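PDB 6AQK: toxin protein, which probably acts as an ADP-ribosyltransferase toxin domain, transferring ADP-ribose from NAD to a target molecule and thereby disabling it. Local coordinates for residues Thr102-Thr107 with Ser141-Ser146; Ile161-Asp166 with Asn191-Thr196. All coordinates share one frame; numbering follows the deposited sequence.

Interaction 1: Thr102-Thr107 with Ser141-Ser146; sequences TFRGDT and SPLIMS
With CG anti to the backbone N (chi1 -180°) and the chain extended as far as NE, Arg-104 reaches away from strand 101-106 to the Met-145/Ser-146 end of the facing segment, where its last torsion turns the guanidinium across the line of the chain. Arg-104 NH1 donates to the backbone carbonyl Ser-146 O at 2.9 Å. The bond is nearly straight, 164° at the hydrogen, and O lies in the guanidinium plane; measured at the acceptor, the C=O...N angle is 130°.

The other edge is held from within the arginine's own strand. Arg-104 NE meets Asp-106 OD2 at 2.8 Å and Arg-104 NH2 meets Asp-106 OD1 at 2.9 Å, a side-on salt bridge through two nitrogens. The NE bond runs close to the guanidinium plane, whereas the NH2 bond is tilted out of it and more bent. Held by Ser-146 on one side and Asp-106 on the other, the group should be restricted in its rotation. OD2 of Asp-106 also accepts from Trp-163 NE1, so a second-shell indole positions the carboxylate that positions the arginine.

Van der Waals contacts complete the fit. CD1 of Leu-143 sits over one guanidinium face, 3.9 Å from Arg-104 NH2. Met-145 crosses the arginine obliquely and brings CG to 3.6 Å from Arg-104 CD. A water bridges the backbone, donating to Ile-144 O at 2.9 Å and accepting from Ser-146 N at 2.9 Å; its bond from Arg-104 NH1 is weak.

The side chain of Ser-146 touches Glu-184 on the neighbouring strand 184-187. An arginine on one strand, a serine opening a Ser-Thr pair on another and a glutamate on a third are consistent with the R-S-E signature of ADP-ribosyltransferases, in which these residues line the NAD-binding cleft.

Interaction 2: Ile161-Asp166 with Asn191-Thr196; sequences IMWHFD and NRMKIT
Met-193 meets Trp-163 and Phe-165 in a buried, wholly apolar Met-aromatic contact on one face of the five-stranded sheet. Strands 161-167 and 192-200 are not neighbours in that sheet, since strand 220-226 runs between them. The separation bears this out: the short segment axes come no closer than 9.1 Å, and their directions differ by 116°, so side chains alone span the distance.

The sulfur is the central atom. Met-193 SD lies 3.7 Å from Trp-163 CZ3, on the benzene half of the indole. To the centroid of that six-membered ring SD measures 4.8 Å, and the approach is slanted. Toward Phe-165 the same SD stands at the ring edge, 5.4 Å from the centroid and 76° off the normal.

In ADP-ribosyltransferase folds two sheets pack around a central cleft, and this cluster is consistent with the hydrophobic filling between them: Met-145 of strand 145-148, in the smaller sheet, touches both Phe-165 and Met-193. Ile-222 and Met-226 of the intervening strand touch Trp-163 and Phe-165 respectively.

The Met-193 chain runs straight through its second torsion and then folds sharply at the thioether (chi3 61°). That bend turns the methyl away from the indole, towards the phenyl ring, where Met-193 CE is 3.8 Å from Phe-165 CE1. Ile-195 joins two residues along the strand, its CD1 meeting the indole rim near the ring plane, 4.1 Å from Trp-163 CZ3. The polar edge of the indole faces elsewhere, towards Asp-106 on the adjoining strand 101-106.

Both contacts use the five-stranded sheet and are coupled through its adjoining strands 101-106 and 161-167: Arg-104 O lies 2.7 Å from Trp-163 N, a probable backbone hydrogen bond. Interaction 1 joins an outermost strand of this sheet to the smaller sheet; interaction 2 stays within the larger one, bridging an intervening strand. Their burial differs. All four touching residues of interaction 2 are buried, whereas in interaction 1 only Met-145 is. Chemistry follows place: charge, backbone carbonyl and water toward the probable cleft, sulfur and aromatic carbon in the core. Interaction 1 nevertheless covers more area, 188 Å² against 121 Å².

Interaction 1: Thr102-Thr107 with Ser141-Ser146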
loop_
_atom_site.group_PDB
_atom_site.type_symbol
_atom_site.label_atom_id
_atom_site.label_comp_id
_atom_site.label_asym_id
_atom_site.label_seq_id
_atom_site.Cartn_x
_atom_site.Cartn_y
_atom_site.Cartn_z
ATOM N N THR A 102 12.173 1.547 -4.030
ATOM C CA THR A 102 10.937 1.647 -4.812
ATOM C C THR A 102 10.126 2.848 -4.282
ATOM O O THR A 102 10.532 3.530 -3.323
ATOM C CB THR A 102 10.092 0.414 -4.751
ATOM O OG1 THR A 102 9.611 0.218 -3.406
ATOM C CG2 THR A 102 10.819 -0.724 -5.249
ATOM N N PHE A 103 9.062 3.189 -5.016
ATOM C CA PHE A 103 8.323 4.361 -4.834
ATOM C C PHE A 103 6.882 4.056 -4.983
ATOM O O PHE A 103 6.494 3.188 -5.772
ATOM C CB PHE A 103 8.700 5.490 -5.862
ATOM C CG PHE A 103 10.160 5.768 -5.879
ATOM C CD1 PHE A 103 10.986 5.049 -6.724
ATOM C CD2 PHE A 103 10.690 6.749 -5.078
ATOM C CE1 PHE A 103 12.363 5.219 -6.666
ATOM C CE2 PHE A 103 12.075 6.968 -5.053
ATOM C CZ PHE A 103 12.905 6.189 -5.856
ATOM N N ARG A 104 6.102 4.758 -4.190
ATOM C CA ARG A 104 4.637 4.659 -4.285
ATOM C C ARG A 104 3.945 5.988 -4.208
ATOM O O ARG A 104 4.242 6.802 -3.367
ATOM C CB ARG A 104 4.112 3.763 -3.133
ATOM C CG ARG A 104 2.603 3.604 -3.166
ATOM C CD ARG A 104 2.163 2.598 -2.093
ATOM N NE ARG A 104 0.714 2.658 -1.962
ATOM C CZ ARG A 104 -0.159 1.910 -2.629
ATOM N NH1 ARG A 104 0.213 0.943 -3.455
ATOM N NH2 ARG A 104 -1.419 2.117 -2.435
ATOM N N GLY A 105 2.867 6.152 -5.019
ATOM C CA GLY A 105 2.041 7.314 -5.002
ATOM C C GLY A 105 0.730 6.981 -4.339
ATOM O O GLY A 105 0.186 5.916 -4.562
ATOM N N ASP A 106 0.293 7.823 -3.427
ATOM C CA ASP A 106 -1.033 7.704 -2.770
ATOM C C ASP A 106 -1.736 9.077 -2.765
ATOM O O ASP A 106 -1.125 10.163 -2.668
ATOM C CB ASP A 106 -0.945 7.128 -1.319
ATOM C CG ASP A 106 -0.964 5.570 -1.256
ATOM O OD1 ASP A 106 -1.862 4.926 -1.901
ATOM O OD2 ASP A 106 -0.067 5.006 -0.588
ATOM N N THR A 107 -3.043 9.005 -2.777
ATOM C CA THR A 107 -3.861 10.151 -2.564
ATOM C C THR A 107 -4.005 10.452 -1.064
ATOM O O THR A 107 -3.621 9.629 -0.193
ATOM C CB THR A 107 -5.289 9.961 -3.125
ATOM O OG1 THR A 107 -6.017 9.110 -2.254
ATOM C CG2 THR A 107 -5.245 9.395 -4.544
ATOM N N SER A 141 1.971 -3.459 7.367
ATOM C CA SER A 141 1.248 -2.725 6.362
ATOM C C SER A 141 -0.138 -3.379 6.301
ATOM O O SER A 141 -0.257 -4.619 6.366
ATOM C CB SER A 141 1.957 -2.821 5.034
ATOM O OG SER A 141 1.116 -2.298 4.044
ATOM N N PRO A 142 -1.173 -2.558 6.244
ATOM C CA PRO A 142 -2.507 -3.120 6.270
ATOM C C PRO A 142 -3.061 -3.413 4.911
ATOM O O PRO A 142 -4.303 -3.632 4.785
ATOM C CB PRO A 142 -3.329 -2.005 6.952
ATOM C CG PRO A 142 -2.705 -0.768 6.445
ATOM C CD PRO A 142 -1.205 -1.080 6.354
ATOM N N LEU A 143 -2.231 -3.364 3.874
ATOM C CA LEU A 143 -2.617 -3.834 2.514
ATOM C C LEU A 143 -1.492 -4.624 1.886
ATOM O O LEU A 143 -0.293 -4.596 2.331
ATOM C CB LEU A 143 -2.996 -2.653 1.598
ATOM C CG LEU A 143 -1.833 -1.714 1.231
ATOM C CD1 LEU A 143 -2.106 -0.876 0.013
ATOM C CD2 LEU A 143 -1.471 -0.815 2.436
ATOM N N ILE A 144 -1.839 -5.292 0.786
ATOM C CA ILE A 144 -0.863 -5.770 -0.169
ATOM C C ILE A 144 -0.447 -4.535 -1.005
ATOM O O ILE A 144 -1.231 -3.968 -1.771
ATOM C CB ILE A 144 -1.477 -6.886 -1.100
ATOM C CG1 ILE A 144 -1.789 -8.117 -0.245
ATOM C CG2 ILE A 144 -0.571 -7.167 -2.318
ATOM C CD1 ILE A 144 -2.619 -9.213 -0.915
ATOM N N MET A 145 0.773 -4.120 -0.876
ATOM C CA MET A 145 1.152 -2.834 -1.379
ATOM C C MET A 145 2.019 -2.938 -2.637
ATOM O O MET A 145 3.113 -3.498 -2.591
ATOM C CB MET A 145 1.990 -2.102 -0.253
ATOM C CG MET A 145 2.347 -0.701 -0.659
ATOM S SD MET A 145 3.397 0.101 0.560
ATOM C CE MET A 145 2.114 0.794 1.523
ATOM N N SER A 146 1.590 -2.253 -3.712
ATOM C CA SER A 146 2.346 -2.148 -4.935
ATOM C C SER A 146 3.212 -0.939 -4.884
ATOM O O SER A 146 2.863 0.042 -4.232
ATOM C CB SER A 146 1.430 -2.035 -6.138
ATOM O OG SER A 146 0.605 -0.864 -6.036
HETATM O O HOH W 1 -1.257 -1.932 -3.823
#

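Interaction 2: Ile161-Asp166 with Asn191-Thr196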
loop_
_atom_site.group_PDB
_atom_site.type_symbol
_atom_site.label_atom_id
_atom_site.label_comp_id
_atom_site.label_asym_id
_atom_site.label_seq_id
_atom_site.Cartn_x
_atom_site.Cartn_y
_atom_site.Cartn_z
ATOM N N ILE A 161 0.887 12.251 -2.192
ATOM C CA ILE A 161 1.823 11.654 -1.238
ATOM C C ILE A 161 2.682 10.664 -2.020
ATOM O O ILE A 161 2.192 9.872 -2.833
ATOM C CB ILE A 161 1.052 10.918 -0.114
ATOM C CG1 ILE A 161 0.173 11.939 0.616
ATOM C CG2 ILE A 161 1.997 10.202 0.855
ATOM C CD1 ILE A 161 -0.917 11.378 1.469
ATOM N N MET A 162 3.980 10.701 -1.780
ATOM C CA MET A 162 4.858 9.707 -2.351
ATOM C C MET A 162 5.644 9.037 -1.226
ATOM O O MET A 162 6.217 9.704 -0.367
ATOM C CB MET A 162 5.849 10.271 -3.365
ATOM C CG MET A 162 6.633 9.196 -4.101
ATOM S SD MET A 162 8.045 9.795 -5.123
ATOM C CE MET A 162 9.224 9.926 -3.819
ATOM N N TRP A 163 5.703 7.721 -1.247
ATOM C CA TRP A 163 6.610 6.999 -0.402
ATOM C C TRP A 163 7.920 6.715 -1.132
ATOM O O TRP A 163 7.935 6.386 -2.300
ATOM C CB TRP A 163 6.024 5.641 -0.035
ATOM C CG TRP A 163 4.638 5.562 0.514
ATOM C CD1 TRP A 163 3.467 5.773 -0.150
ATOM C CD2 TRP A 163 4.249 5.125 1.871
ATOM N NE1 TRP A 163 2.386 5.518 0.670
ATOM C CE2 TRP A 163 2.829 5.111 1.904
ATOM C CE3 TRP A 163 4.947 4.770 3.027
ATOM C CZ2 TRP A 163 2.119 4.717 3.029
ATOM C CZ3 TRP A 163 4.235 4.358 4.132
ATOM C CH2 TRP A 163 2.827 4.376 4.134
ATOM N N HIS A 164 9.018 6.804 -0.400
ATOM C CA HIS A 164 10.320 6.441 -0.914
ATOM C C HIS A 164 10.827 5.361 -0.003
ATOM O O HIS A 164 11.170 5.617 1.156
ATOM C CB HIS A 164 11.258 7.643 -0.893
ATOM C CG HIS A 164 12.615 7.339 -1.417
ATOM N ND1 HIS A 164 13.655 8.226 -1.325
ATOM C CD2 HIS A 164 13.106 6.232 -2.025
ATOM C CE1 HIS A 164 14.729 7.696 -1.884
ATOM N NE2 HIS A 164 14.419 6.488 -2.324
ATOM N N PHE A 165 10.846 4.153 -0.554
ATOM C CA PHE A 165 11.220 2.933 0.152
ATOM C C PHE A 165 12.667 2.577 -0.086
ATOM O O PHE A 165 13.130 2.502 -1.216
ATOM C CB PHE A 165 10.354 1.811 -0.309
ATOM C CG PHE A 165 8.919 1.955 0.155
ATOM C CD1 PHE A 165 8.600 1.999 1.508
ATOM C CD2 PHE A 165 7.900 2.028 -0.763
ATOM C CE1 PHE A 165 7.293 2.183 1.932
ATOM C CE2 PHE A 165 6.624 2.235 -0.346
ATOM C CZ PHE A 165 6.308 2.265 0.961
ATOM N N ASP A 166 13.363 2.422 1.023
ATOM C CA ASP A 166 14.691 1.784 1.061
ATOM C C ASP A 166 14.505 0.294 1.354
ATOM O O ASP A 166 14.004 -0.080 2.412
ATOM C CB ASP A 166 15.517 2.499 2.148
ATOM C CG ASP A 166 16.880 1.895 2.363
ATOM O OD1 ASP A 166 17.351 1.130 1.501
ATOM O OD2 ASP A 166 17.499 2.219 3.410
ATOM N N ASN A 191 3.407 -6.726 5.712
ATOM C CA ASN A 191 4.798 -6.395 5.490
ATOM C C ASN A 191 5.258 -5.401 6.549
ATOM O O ASN A 191 4.562 -4.419 6.830
ATOM C CB ASN A 191 4.941 -5.794 4.098
ATOM C CG ASN A 191 6.347 -5.390 3.773
ATOM O OD1 ASN A 191 7.216 -6.238 3.786
ATOM N ND2 ASN A 191 6.567 -4.095 3.476
ATOM N N ARG A 192 6.440 -5.653 7.099
ATOM C CA ARG A 192 7.024 -4.785 8.099
ATOM C C ARG A 192 7.812 -3.678 7.472
ATOM O O ARG A 192 8.681 -3.921 6.643
ATOM C CB ARG A 192 7.940 -5.605 9.056
ATOM C CG ARG A 192 7.117 -6.520 9.970
ATOM C CD ARG A 192 7.895 -7.366 10.976
ATOM N NE ARG A 192 9.292 -7.512 10.604
ATOM C CZ ARG A 192 10.351 -6.979 11.234
ATOM N NH1 ARG A 192 11.560 -7.219 10.758
ATOM N NH2 ARG A 192 10.239 -6.238 12.343
ATOM N N MET A 193 7.540 -2.473 7.927
ATOM C CA MET A 193 8.289 -1.293 7.499
ATOM C C MET A 193 8.588 -0.383 8.702
ATOM O O MET A 193 7.882 -0.385 9.710
ATOM C CB MET A 193 7.557 -0.539 6.414
ATOM C CG MET A 193 6.260 0.120 6.796
ATOM S SD MET A 193 5.510 1.131 5.452
ATOM C CE MET A 193 5.260 -0.129 4.232
ATOM N N LYS A 194 9.636 0.401 8.557
ATOM C CA LYS A 194 10.051 1.360 9.566
ATOM C C LYS A 194 9.968 2.738 8.943
ATOM O O LYS A 194 10.659 2.948 7.970
ATOM C CB LYS A 194 11.466 1.032 10.001
ATOM C CG LYS A 194 12.036 1.961 11.054
ATOM C CD LYS A 194 13.496 1.558 11.173
ATOM C CE LYS A 194 14.356 2.518 11.974
ATOM N NZ LYS A 194 14.165 2.211 13.417
ATOM N N ILE A 195 9.061 3.572 9.440
ATOM C CA ILE A 195 8.918 4.939 8.956
ATOM C C ILE A 195 10.095 5.695 9.570
ATOM O O ILE A 195 10.237 5.735 10.818
ATOM C CB ILE A 195 7.625 5.610 9.391
ATOM C CG1 ILE A 195 6.391 4.725 9.068
ATOM C CG2 ILE A 195 7.501 7.013 8.740
ATOM C CD1 ILE A 195 6.299 4.287 7.632
ATOM N N THR A 196 10.905 6.313 8.714
ATOM C CA THR A 196 12.006 7.095 9.221
ATOM C C THR A 196 11.869 8.588 9.108
ATOM O O THR A 196 12.548 9.318 9.856
ATOM C CB THR A 196 13.336 6.671 8.602
ATOM O OG1 THR A 196 13.312 6.959 7.207
ATOM C CG2 THR A 196 13.489 5.155 8.754
#